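Local coordinates for dihydropteroate synthase (Clostridioides difficile, PDB 6PZ2), which probably catalyses the formation of dihydropteroate in folate biosynthesis, and binds pteroic acid in this crystal, at residues A[70-73]-A[74-77]; A[102-105]-A[106-110]; A[125-129]-A[130-134]; A[162-166]-A[167-171]; A[230-233]-A[234-238]. One frame throughout, in Å; residues are numbered along the deposited sequence. Where two conformers were deposited one is given.

In the fold
The five contacts follow one another along a single chain with the TIM-barrel fold of the pterin-binding enzymes. Interaction 1 lies within helix 68-85. Interactions 2, 3 and 4 lie at the C-terminal ends of helices 97-105, 123-129 and 149-166, where the chain turns back toward strands 110-113, 133-137 and 174-177. Interactions 1 and 2 touch, their centres about 13 Å apart. So do 2 and 3, at about 10 Å, and 3 and 4, at about 9 Å. The row follows successive helix-to-strand units of one barrel. Interaction 5, in helix 228-240, lies across the chain's centre, its centre about 30 to 32 Å from the others, and adds the contact with the second subunit.

Interaction 1 of 5, residues A[70-73]-A[74-77]; sequences EELR and RVIP
Glu70 joins Arg73 and Arg74 in a salt-bridge network along helix 68-85. Its OE2 takes the NE-H of Arg74 at 3.0 Å on the anti side of the carboxylate. The two planes are about 60° apart, so this is a single bond and not a flat two-pronged pair. Glu70 OE1 meets Arg73 NH1 at 2.8 Å, this time from above the carboxylate plane. Glu70 CG is anti to the backbone N, and the chain then bends at chi2 (66°), which brings the carboxylate round to both arginines. Arg74 runs extended from CG to NE and passes the Glu70 chain at a slant, and its NH1 goes on to the backbone O of Gly56.

The apolar contacts involve Leu72 and Ile76, one turn apart. Leu72 CD2 touches Ile76 CD1 at 3.7 Å, and the two side chains cross obliquely. Both residues also lean on helix 97-105 through Glu102. The carboxylate of buried Glu71 turns to Lys96 and Thr94.

Backbone bonds hold the turn. Ile76 N donates to Leu72 O at 2.7 Å, and Val75 N to Glu71 O at 3.0 Å. Pro77 has no N-H to give. Its CD sits against Arg73 O at 3.1 Å instead, and the helix is kinked there.

One carboxylate thus faces two guanidinium groups. The two nearby positive charges would be expected to favour the ionised form of Glu70, while its two oxygens tie the turn to both arginines.

Interaction 2 of 5, residues A[102-105]-A[106-110]; sequences EALK and LGVTM
Val108 N and Gly107 N turn back onto the last turn of helix 97-105, bonding to Ala103 O at 3.1 Å and to Leu104 O at 3.0 Å. Gly107 makes the turn with a positive phi of 100°, where a side chain would press on the preceding carbonyl. Its N-H reaches Leu104 O from well above the carbonyl plane. A water also donates to Leu104 O, and to Val108 O at 2.6 Å, so it bridges the two sides of the turn.

Among the side chains, Val108 folds back over the helix end. Its CG2 meets Ala103 CB at 3.9 Å, and CB and CG2 lie against Ala103 O. Leu104 CD2 touches Val108 O at 3.3 Å. Leu106 packs on Ile76 and Ile79 of helix 68-85. On the outer side, Lys105 extends fully, and its NZ meets the syn lone pair of Glu102 OE1 at 3.0 Å in a salt bridge.

This is a Schellman motif with its usual apolar contact between the residues flanking the turn. It ends a barrel helix and leads the chain into strand 110-113.

Interaction 3 of 5, residues A[125-129]-A[130-134]; sequences SVIGK and YDAEV
Ile127 and Val134 make the tight part of this contact. Ile127 CD1 touches Val134 CG2 at 3.6 Å, and the two side chains cross at about a right angle. Ile127 CG2 also reaches Ala132 CB at 4.2 Å. All three residues are buried, and Ile127 goes on to Val111 and Leu117. The backbone is closely held beside them: Ala132 N gives Ile127 O a nearly straight bond of 2.8 Å, in the carbonyl plane. A water donates to the same oxygen and to Ala132 O.

The outer side is looser. Lys129 lies side by side with Tyr130, its chain extended and pointing the same way (CG anti to the backbone N, chi1 172°). Its CG sits over one ring face, 4.1 Å from the centroid, in a CH-pi contact. The ring edge faces Val126 O. Lys129 NZ and Tyr130 OH both end at Glu101 OE2, which fixes the pair at its far end. Asp131 is exposed, at a positive phi, and its N-H bonds to Gly128 O at 3.0 Å from above the carbonyl plane.

With Ala132 N and Asp131 N both bonded back, helix 123-129 closes in a Schellman motif. Strand 133-137 of the barrel follows directly.

Interaction 4 of 5, residues A[162-166]-A[167-171]; sequences EMAMS and CGVKK
The flat carbonyl group of Ala164 accepts two backbone N-H groups from opposite faces. Val169 N and Cys167 N each lie 3.1 Å from Ala164 O, and both stand well out of the carbonyl plane. Met165 O is also met from above its plane, by Gly168 N at 2.8 Å. Gly168 has positive phi (75°), which suits a residue without a side chain and turns the chain back over the helix end.

Val169 sits against the last turn of the helix. Its CB is 3.8 Å from Ala164 CB, while its CG2 lies against Ala164 O. Further out, Met165 bends at chi2 and chi3, which brings SD and CE to the chain of Lys171. The closest atoms are Met165 CE and Lys171 CE, 3.5 Å apart. Met163 O receives a weak bond from Cys167 N.

Helix 149-166 is thus ended by a Schellman motif, in which Gly168 is the C-prime residue and the apolar Ala164 and Val169 meet across the turn. Val169 also packs on Ile127, so the motif joins this helix end to helix 123-129, its neighbour in the barrel.

Interaction 5 of 5, residues A[230-233]-A[234-238]; sequences GTIA and TTVLG
Thr234 turns its hydroxyl back to the backbone O of Thr231, which it meets close to the carbonyl plane. Its OG1 donates to Thr231 O at 2.7 Å. The first torsion, 64°, sets OG1 between the backbone N and the carbonyl carbon, and the methyl CG2 then falls against Gly230 O at 3.4 Å. Thr231 O takes a second bond, from Thr235 N at 2.8 Å, nearly along the C=O axis. Two donors therefore grip one buried oxygen. Thr234 OG1 has a further hydrogen bond to Thr210 OG1, so the hydroxyl links the helix to a neighbouring loop.

Thr235 OG1 bonds to Asn254 OD1 of helix 251-265. Ile232 and Val236, one turn apart, meet through their CG2 methyls at 4.2 Å. Val236 CG2 also lies close to Ile232 O, at 3.2 Å. Leu237 CG lies against Ala233 O, which accepts Leu237 N at 3.0 Å in a nearly straight bond (172°).

All the touching residues are buried, because helix 228-240 is covered from several directions. Thr231, Ile232 and Val236 pack on helix 251-265. Ile232, Ala233, Val236 and Leu237 meet the second subunit, where Ile232 packs on Ile232 of that subunit and Val236 on its Leu237. The helix thus lies between its own barrel and the dimer partner, and leads into strand 245-248.

Interaction 1 of 5, residues A[70-73]-A[74-77]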
loop_
_atom_site.group_PDB
_atom_site.type_symbol
_atom_site.label_atom_id
_atom_site.label_comp_id
_atom_site.label_asym_id
_atom_site.label_seq_id
_atom_site.Cartn_x
_atom_site.Cartn_y
_atom_site.Cartn_z
ATOM N N GLU A 70 23.693 25.768 17.077
ATOM C CA GLU A 70 22.393 26.147 16.548
ATOM C C GLU A 70 21.453 24.938 16.574
ATOM O O GLU A 70 20.294 25.057 16.950
ATOM C CB GLU A 70 22.521 26.737 15.144
ATOM C CG GLU A 70 21.196 27.080 14.489
ATOM C CD GLU A 70 20.403 28.201 15.137
ATOM O OE1 GLU A 70 21.016 29.260 15.370
ATOM O OE2 GLU A 70 19.185 28.013 15.423
ATOM N N GLU A 71 21.958 23.787 16.168
ATOM C CA GLU A 71 21.127 22.590 16.111
ATOM C C GLU A 71 20.569 22.284 17.517
ATOM O O GLU A 71 19.391 21.893 17.686
ATOM C CB GLU A 71 21.991 21.498 15.476
ATOM C CG GLU A 71 21.283 20.187 15.168
ATOM C CD GLU A 71 22.133 19.179 14.404
ATOM O OE1 GLU A 71 23.225 19.560 13.927
ATOM O OE2 GLU A 71 21.718 17.997 14.312
ATOM N N LEU A 72 21.412 22.432 18.541
ATOM C CA LEU A 72 21.021 22.126 19.954
ATOM C C LEU A 72 19.992 23.133 20.505
ATOM O O LEU A 72 19.029 22.787 21.266
ATOM C CB LEU A 72 22.293 22.069 20.812
ATOM C CG LEU A 72 23.046 20.739 20.748
ATOM C CD1 LEU A 72 24.433 20.834 21.361
ATOM C CD2 LEU A 72 22.256 19.639 21.440
ATOM N N ARG A 73 20.159 24.383 20.096
ATOM C CA ARG A 73 19.227 25.461 20.492
ATOM C C ARG A 73 17.827 25.123 19.969
ATOM O O ARG A 73 16.830 25.363 20.651
ATOM C CB ARG A 73 19.661 26.829 19.949
ATOM C CG ARG A 73 20.817 27.465 20.698
ATOM C CD ARG A 73 21.109 28.894 20.260
ATOM N NE ARG A 73 21.548 29.076 18.882
ATOM C CZ ARG A 73 22.807 29.230 18.481
ATOM N NH1 ARG A 73 23.050 29.630 17.244
ATOM N NH2 ARG A 73 23.814 28.993 19.300
ATOM N N ARG A 74 17.756 24.515 18.783
ATOM C CA ARG A 74 16.463 24.135 18.214
ATOM C C ARG A 74 15.925 22.888 18.918
ATOM O O ARG A 74 14.735 22.858 19.235
ATOM C CB ARG A 74 16.567 23.872 16.713
ATOM C CG ARG A 74 16.924 25.108 15.905
ATOM C CD ARG A 74 17.479 24.690 14.566
ATOM N NE ARG A 74 17.847 25.852 13.773
ATOM C CZ ARG A 74 18.104 25.822 12.474
ATOM N NH1 ARG A 74 18.023 24.674 11.821
ATOM N NH2 ARG A 74 18.494 26.929 11.854
ATOM N N VAL A 75 16.755 21.884 19.176
ATOM C CA VAL A 75 16.172 20.618 19.649
ATOM C C VAL A 75 16.068 20.540 21.175
ATOM O O VAL A 75 15.153 19.841 21.636
ATOM C CB VAL A 75 16.891 19.388 19.066
ATOM C CG1 VAL A 75 16.876 19.412 17.539
ATOM C CG2 VAL A 75 18.323 19.260 19.569
ATOM N N ILE A 76 16.940 21.195 21.953
ATOM C CA ILE A 76 16.978 20.972 23.431
ATOM C C ILE A 76 15.634 21.317 24.092
ATOM O O ILE A 76 15.089 20.524 24.879
ATOM C CB ILE A 76 18.153 21.742 24.076
ATOM C CG1 ILE A 76 19.492 21.136 23.674
ATOM C CG2 ILE A 76 18.058 21.808 25.586
ATOM C CD1 ILE A 76 19.647 19.716 24.124
ATOM N N PRO A 77 15.102 22.498 23.814
ATOM C CA PRO A 77 13.805 22.815 24.415
ATOM C C PRO A 77 12.664 21.878 23.996
ATOM O O PRO A 77 11.760 21.613 24.782
ATOM C CB PRO A 77 13.445 24.239 23.965
ATOM C CG PRO A 77 14.598 24.708 23.079
ATOM C CD PRO A 77 15.542 23.545 22.870
#

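Interaction 2 of 5, residues A[102-105]-A[106-110]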
loop_
_atom_site.group_PDB
_atom_site.type_symbol
_atom_site.label_atom_id
_atom_site.label_comp_id
_atom_site.label_asym_id
_atom_site.label_seq_id
_atom_site.Cartn_x
_atom_site.Cartn_y
_atom_site.Cartn_z
ATOM N N GLU A 102 24.251 15.584 23.903
ATOM C CA GLU A 102 23.320 16.411 24.702
ATOM C C GLU A 102 21.920 15.788 24.710
ATOM O O GLU A 102 21.254 15.724 25.763
ATOM C CB GLU A 102 23.249 17.855 24.203
ATOM C CG GLU A 102 24.453 18.715 24.582
ATOM C CD GLU A 102 25.058 18.436 25.956
ATOM O OE1 GLU A 102 26.210 17.876 26.026
ATOM O OE2 GLU A 102 24.346 18.704 26.957
ATOM N N ALA A 103 21.492 15.327 23.535
ATOM C CA ALA A 103 20.146 14.743 23.418
ATOM C C ALA A 103 20.061 13.516 24.325
ATOM O O ALA A 103 19.008 13.257 24.950
ATOM C CB ALA A 103 19.843 14.380 21.980
ATOM N N LEU A 104 21.135 12.722 24.314
ATOM C CA LEU A 104 21.102 11.472 25.065
ATOM C C LEU A 104 21.158 11.763 26.569
ATOM O O LEU A 104 20.510 11.074 27.357
ATOM C CB LEU A 104 22.275 10.600 24.616
ATOM C CG LEU A 104 22.064 9.890 23.282
ATOM C CD1 LEU A 104 23.356 9.268 22.793
ATOM C CD2 LEU A 104 20.986 8.829 23.410
ATOM N N LYS A 105 21.903 12.793 26.984
ATOM C CA LYS A 105 21.858 13.174 28.395
ATOM C C LYS A 105 20.432 13.554 28.802
ATOM O O LYS A 105 20.027 13.267 29.919
ATOM C CB LYS A 105 22.762 14.363 28.715
ATOM C CG LYS A 105 24.258 14.105 28.690
ATOM C CD LYS A 105 25.027 15.410 28.799
ATOM C CE LYS A 105 26.517 15.253 28.608
ATOM N NZ LYS A 105 27.198 16.568 28.524
ATOM N N LEU A 106 19.657 14.175 27.926
ATOM C CA LEU A 106 18.259 14.536 28.264
ATOM C C LEU A 106 17.281 13.366 28.115
ATOM O O LEU A 106 16.092 13.585 28.315
ATOM C CB LEU A 106 17.811 15.689 27.370
ATOM C CG LEU A 106 18.551 17.003 27.594
ATOM C CD1 LEU A 106 18.245 17.999 26.489
ATOM C CD2 LEU A 106 18.195 17.593 28.950
ATOM N N GLY A 107 17.710 12.152 27.772
ATOM C CA GLY A 107 16.783 10.996 27.809
ATOM C C GLY A 107 16.212 10.593 26.449
ATOM O O GLY A 107 15.355 9.732 26.361
ATOM N N VAL A 108 16.673 11.185 25.357
ATOM C CA VAL A 108 16.440 10.604 24.040
ATOM C C VAL A 108 16.875 9.133 24.026
ATOM O O VAL A 108 17.896 8.788 24.596
ATOM C CB VAL A 108 17.206 11.462 23.019
ATOM C CG1 VAL A 108 17.556 10.741 21.748
ATOM C CG2 VAL A 108 16.428 12.738 22.738
ATOM N N THR A 109 16.155 8.288 23.289
ATOM C CA THR A 109 16.385 6.837 23.249
ATOM C C THR A 109 17.298 6.401 22.098
ATOM O O THR A 109 18.043 5.470 22.269
ATOM C CB THR A 109 15.059 6.083 23.108
ATOM O OG1 THR A 109 14.245 6.529 24.191
ATOM C CG2 THR A 109 15.215 4.583 23.149
ATOM N N MET A 110 17.252 7.035 20.938
ATOM C CA MET A 110 17.917 6.492 19.765
ATOM C C MET A 110 18.595 7.646 19.017
ATOM O O MET A 110 18.079 8.741 19.006
ATOM C CB MET A 110 16.876 5.862 18.829
ATOM C CG MET A 110 17.362 5.618 17.394
ATOM S SD MET A 110 16.110 4.853 16.293
ATOM C CE MET A 110 16.135 3.164 16.889
HETATM O O HOH W 1 19.373 8.645 26.770
#

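Interaction 3 of 5, residues A[125-129]-A[130-134]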
loop_
_atom_site.group_PDB
_atom_site.type_symbol
_atom_site.label_atom_id
_atom_site.label_comp_id
_atom_site.label_asym_id
_atom_site.label_seq_id
_atom_site.Cartn_x
_atom_site.Cartn_y
_atom_site.Cartn_z
ATOM N N SER A 125 31.370 6.313 19.876
ATOM C CA SER A 125 31.662 6.175 21.328
ATOM C C SER A 125 30.589 6.895 22.149
ATOM O O SER A 125 30.240 6.444 23.254
ATOM C CB SER A 125 33.075 6.588 21.721
ATOM O OG SER A 125 33.409 7.862 21.221
ATOM N N VAL A 126 30.000 7.946 21.585
ATOM C CA VAL A 126 28.832 8.562 22.257
ATOM C C VAL A 126 27.702 7.538 22.386
ATOM O O VAL A 126 27.101 7.379 23.463
ATOM C CB VAL A 126 28.342 9.831 21.547
ATOM C CG1 VAL A 126 26.970 10.252 22.060
ATOM C CG2 VAL A 126 29.341 10.968 21.696
ATOM N N ILE A 127 27.457 6.769 21.328
ATOM C CA ILE A 127 26.325 5.822 21.385
ATOM C C ILE A 127 26.593 4.757 22.448
ATOM O O ILE A 127 25.683 4.378 23.225
ATOM C CB ILE A 127 26.015 5.237 19.988
ATOM C CG1 ILE A 127 25.287 6.286 19.138
ATOM C CG2 ILE A 127 25.206 3.950 20.092
ATOM C CD1 ILE A 127 25.645 6.232 17.691
ATOM N N GLY A 128 27.841 4.270 22.426
ATOM C CA GLY A 128 28.301 3.260 23.395
ATOM C C GLY A 128 28.206 3.780 24.820
ATOM O O GLY A 128 27.636 3.125 25.702
ATOM N N LYS A 129 28.729 4.988 24.996
ATOM C CA LYS A 129 28.770 5.664 26.287
ATOM C C LYS A 129 27.379 5.745 26.928
ATOM O O LYS A 129 27.295 5.587 28.132
ATOM C CB LYS A 129 29.352 7.059 26.078
ATOM C CG LYS A 129 29.330 8.024 27.256
ATOM C CD LYS A 129 30.117 9.278 26.849
ATOM C CE LYS A 129 30.348 10.293 27.944
ATOM N NZ LYS A 129 31.188 11.406 27.433
ATOM N N TYR A 130 26.309 6.017 26.160
ATOM C CA TYR A 130 25.006 6.182 26.778
ATOM C C TYR A 130 24.196 4.898 26.621
ATOM O O TYR A 130 23.044 4.856 27.015
ATOM C CB TYR A 130 24.289 7.430 26.254
ATOM C CG TYR A 130 24.954 8.708 26.692
ATOM C CD1 TYR A 130 24.685 9.290 27.920
ATOM C CD2 TYR A 130 25.917 9.293 25.892
ATOM C CE1 TYR A 130 25.328 10.450 28.324
ATOM C CE2 TYR A 130 26.582 10.442 26.280
ATOM C CZ TYR A 130 26.307 11.006 27.513
ATOM O OH TYR A 130 27.012 12.116 27.873
ATOM N N ASP A 131 24.773 3.867 26.026
ATOM C CA ASP A 131 24.008 2.665 25.777
ATOM C C ASP A 131 22.794 2.990 24.916
ATOM O O ASP A 131 21.693 2.509 25.167
ATOM C CB ASP A 131 23.475 2.060 27.073
ATOM C CG ASP A 131 24.421 1.005 27.595
ATOM O OD1 ASP A 131 24.494 -0.102 26.986
ATOM O OD2 ASP A 131 25.108 1.340 28.557
ATOM N N ALA A 132 22.993 3.819 23.910
ATOM C CA ALA A 132 21.842 4.250 23.121
ATOM C C ALA A 132 21.530 3.217 22.025
ATOM O O ALA A 132 22.369 2.392 21.625
ATOM C CB ALA A 132 22.163 5.582 22.508
ATOM N N GLU A 133 20.323 3.328 21.478
ATOM C CA GLU A 133 19.991 2.676 20.229
ATOM C C GLU A 133 20.494 3.585 19.115
ATOM O O GLU A 133 20.578 4.788 19.327
ATOM C CB GLU A 133 18.487 2.475 20.116
ATOM C CG GLU A 133 17.892 2.291 21.483
ATOM C CD GLU A 133 17.091 1.027 21.576
ATOM O OE1 GLU A 133 17.679 0.001 21.951
ATOM O OE2 GLU A 133 15.911 1.098 21.209
ATOM N N VAL A 134 20.857 2.976 18.001
ATOM C CA VAL A 134 21.270 3.744 16.849
ATOM C C VAL A 134 20.656 3.147 15.574
ATOM O O VAL A 134 20.610 1.929 15.361
ATOM C CB VAL A 134 22.803 3.830 16.764
ATOM C CG1 VAL A 134 23.474 2.472 16.827
ATOM C CG2 VAL A 134 23.281 4.588 15.531
HETATM O O HOH W 2 24.633 1.584 22.647
#

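Interaction 4 of 5, residues A[162-166]-A[167-171]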
loop_
_atom_site.group_PDB
_atom_site.type_symbol
_atom_site.label_atom_id
_atom_site.label_comp_id
_atom_site.label_asym_id
_atom_site.label_seq_id
_atom_site.Cartn_x
_atom_site.Cartn_y
_atom_site.Cartn_z
ATOM N N GLU A 162 31.045 -2.636 12.756
ATOM C CA GLU A 162 32.312 -2.909 13.441
ATOM C C GLU A 162 32.794 -1.673 14.213
ATOM O O GLU A 162 33.247 -1.831 15.360
ATOM C CB GLU A 162 33.362 -3.445 12.466
ATOM C CG GLU A 162 33.280 -4.964 12.356
ATOM C CD GLU A 162 34.019 -5.611 11.191
ATOM O OE1 GLU A 162 34.923 -4.956 10.621
ATOM O OE2 GLU A 162 33.679 -6.767 10.846
ATOM N N MET A 163 32.667 -0.477 13.628
ATOM C CA MET A 163 32.918 0.773 14.356
ATOM C C MET A 163 32.065 0.803 15.627
ATOM O O MET A 163 32.566 0.980 16.741
ATOM C CB MET A 163 32.592 1.998 13.514
ATOM C CG MET A 163 33.531 2.150 12.348
ATOM S SD MET A 163 32.903 3.327 11.101
ATOM C CE MET A 163 33.010 4.868 12.011
ATOM N N ALA A 164 30.784 0.543 15.488
ATOM C CA ALA A 164 29.946 0.563 16.674
ATOM C C ALA A 164 30.466 -0.443 17.704
ATOM O O ALA A 164 30.572 -0.171 18.905
ATOM C CB ALA A 164 28.509 0.291 16.303
ATOM N N MET A 165 30.794 -1.626 17.255
ATOM C CA MET A 165 31.192 -2.638 18.241
ATOM C C MET A 165 32.544 -2.333 18.910
ATOM O O MET A 165 32.730 -2.628 20.091
ATOM C CB MET A 165 31.306 -4.004 17.578
ATOM C CG MET A 165 30.487 -4.998 18.335
ATOM S SD MET A 165 29.105 -5.377 17.307
ATOM C CE MET A 165 29.991 -6.232 16.000
ATOM N N SER A 166 33.467 -1.730 18.174
ATOM C CA SER A 166 34.758 -1.396 18.740
ATOM C C SER A 166 34.580 -0.396 19.883
ATOM O O SER A 166 35.478 -0.281 20.716
ATOM C CB SER A 166 35.693 -0.860 17.686
ATOM O OG SER A 166 35.183 0.345 17.139
ATOM N N CYS A 167 33.437 0.301 19.927
ATOM C CA CYS A 167 33.180 1.265 20.979
ATOM C C CYS A 167 32.174 0.693 21.973
ATOM O O CYS A 167 31.634 1.442 22.805
ATOM C CB CYS A 167 32.693 2.613 20.473
ATOM S SG CYS A 167 33.889 3.403 19.368
ATOM N N GLY A 168 32.005 -0.614 21.939
ATOM C CA GLY A 168 31.153 -1.290 22.966
ATOM C C GLY A 168 29.649 -1.121 22.786
ATOM O O GLY A 168 28.891 -1.397 23.731
ATOM N N VAL A 169 29.184 -0.756 21.583
ATOM C CA VAL A 169 27.749 -0.749 21.303
ATOM C C VAL A 169 27.244 -2.195 21.232
ATOM O O VAL A 169 27.774 -3.020 20.523
ATOM C CB VAL A 169 27.457 0.003 19.995
ATOM C CG1 VAL A 169 25.980 -0.064 19.663
ATOM C CG2 VAL A 169 27.939 1.449 20.056
ATOM N N LYS A 170 26.199 -2.538 21.951
ATOM C CA LYS A 170 25.652 -3.895 21.819
ATOM C C LYS A 170 24.932 -4.082 20.468
ATOM O O LYS A 170 24.287 -3.176 19.915
ATOM C CB LYS A 170 24.743 -4.171 23.017
ATOM C CG LYS A 170 25.509 -4.402 24.309
ATOM C CD LYS A 170 24.631 -4.553 25.518
ATOM C CE LYS A 170 24.086 -3.226 25.998
ATOM N NZ LYS A 170 23.064 -3.418 27.053
ATOM N N LYS A 171 25.027 -5.292 19.934
ATOM C CA LYS A 171 24.410 -5.663 18.656
ATOM C C LYS A 171 22.900 -5.419 18.694
ATOM O O LYS A 171 22.337 -4.961 17.727
ATOM C CB LYS A 171 24.695 -7.128 18.324
ATOM C CG LYS A 171 25.975 -7.329 17.529
ATOM C CD LYS A 171 26.462 -8.762 17.457
ATOM C CE LYS A 171 27.694 -8.872 16.579
ATOM N NZ LYS A 171 28.101 -10.282 16.367
#

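Interaction 5 of 5, residues A[230-233]-A[234-238]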
loop_
_atom_site.group_PDB
_atom_site.type_symbol
_atom_site.label_atom_id
_atom_site.label_comp_id
_atom_site.label_asym_id
_atom_site.label_seq_id
_atom_site.Cartn_x
_atom_site.Cartn_y
_atom_site.Cartn_z
ATOM N N GLY A 230 1.804 6.734 -2.791
ATOM C CA GLY A 230 3.111 6.135 -3.094
ATOM C C GLY A 230 3.864 5.698 -1.848
ATOM O O GLY A 230 4.495 4.631 -1.802
ATOM N N THR A 231 3.824 6.543 -0.822
ATOM C CA THR A 231 4.531 6.251 0.397
ATOM C C THR A 231 3.892 5.017 1.047
ATOM O O THR A 231 4.578 4.088 1.522
ATOM C CB THR A 231 4.451 7.453 1.342
ATOM O OG1 THR A 231 5.077 8.572 0.702
ATOM C CG2 THR A 231 5.017 7.126 2.705
ATOM N N ILE A 232 2.563 5.008 1.044
ATOM C CA ILE A 232 1.852 3.821 1.581
ATOM C C ILE A 232 2.273 2.574 0.808
ATOM O O ILE A 232 2.543 1.548 1.414
ATOM C CB ILE A 232 0.329 4.033 1.594
ATOM C CG1 ILE A 232 -0.024 5.079 2.653
ATOM C CG2 ILE A 232 -0.404 2.721 1.837
ATOM C CD1 ILE A 232 -1.475 5.454 2.619
ATOM N N ALA A 233 2.474 2.683 -0.504
ATOM C CA ALA A 233 2.897 1.518 -1.240
ATOM C C ALA A 233 4.258 1.031 -0.728
ATOM O O ALA A 233 4.453 -0.189 -0.524
ATOM C CB ALA A 233 2.942 1.821 -2.719
ATOM N N THR A 234 5.192 1.962 -0.500
ATOM C CA THR A 234 6.540 1.542 -0.072
ATOM C C THR A 234 6.516 1.036 1.380
ATOM O O THR A 234 7.253 0.119 1.737
ATOM C CB THR A 234 7.547 2.685 -0.230
ATOM O OG1 THR A 234 7.163 3.732 0.655
ATOM C CG2 THR A 234 7.594 3.228 -1.646
ATOM N N THR A 235 5.678 1.620 2.215
ATOM C CA THR A 235 5.504 1.074 3.565
ATOM C C THR A 235 5.099 -0.397 3.474
ATOM O O THR A 235 5.647 -1.255 4.160
ATOM C CB THR A 235 4.470 1.886 4.344
ATOM O OG1 THR A 235 5.058 3.133 4.701
ATOM C CG2 THR A 235 3.982 1.209 5.609
ATOM N N VAL A 236 4.131 -0.687 2.627
ATOM C CA VAL A 236 3.506 -2.033 2.553
ATOM C C VAL A 236 4.509 -3.064 2.022
ATOM O O VAL A 236 4.684 -4.151 2.589
ATOM C CB VAL A 236 2.218 -1.976 1.700
ATOM C CG1 VAL A 236 1.656 -3.345 1.344
ATOM C CG2 VAL A 236 1.159 -1.174 2.429
ATOM N N LEU A 237 5.173 -2.706 0.934
ATOM C CA LEU A 237 6.180 -3.551 0.323
ATOM C C LEU A 237 7.364 -3.735 1.275
ATOM O O LEU A 237 7.947 -4.832 1.356
ATOM C CB LEU A 237 6.630 -2.908 -1.001
ATOM C CG LEU A 237 5.528 -2.813 -2.056
ATOM C CD1 LEU A 237 5.948 -1.953 -3.242
ATOM C CD2 LEU A 237 5.125 -4.195 -2.543
ATOM N N GLY A 238 7.727 -2.649 1.953
ATOM C CA GLY A 238 8.820 -2.699 2.899
ATOM C C GLY A 238 8.533 -3.714 3.979
ATOM O O GLY A 238 9.357 -4.584 4.269
#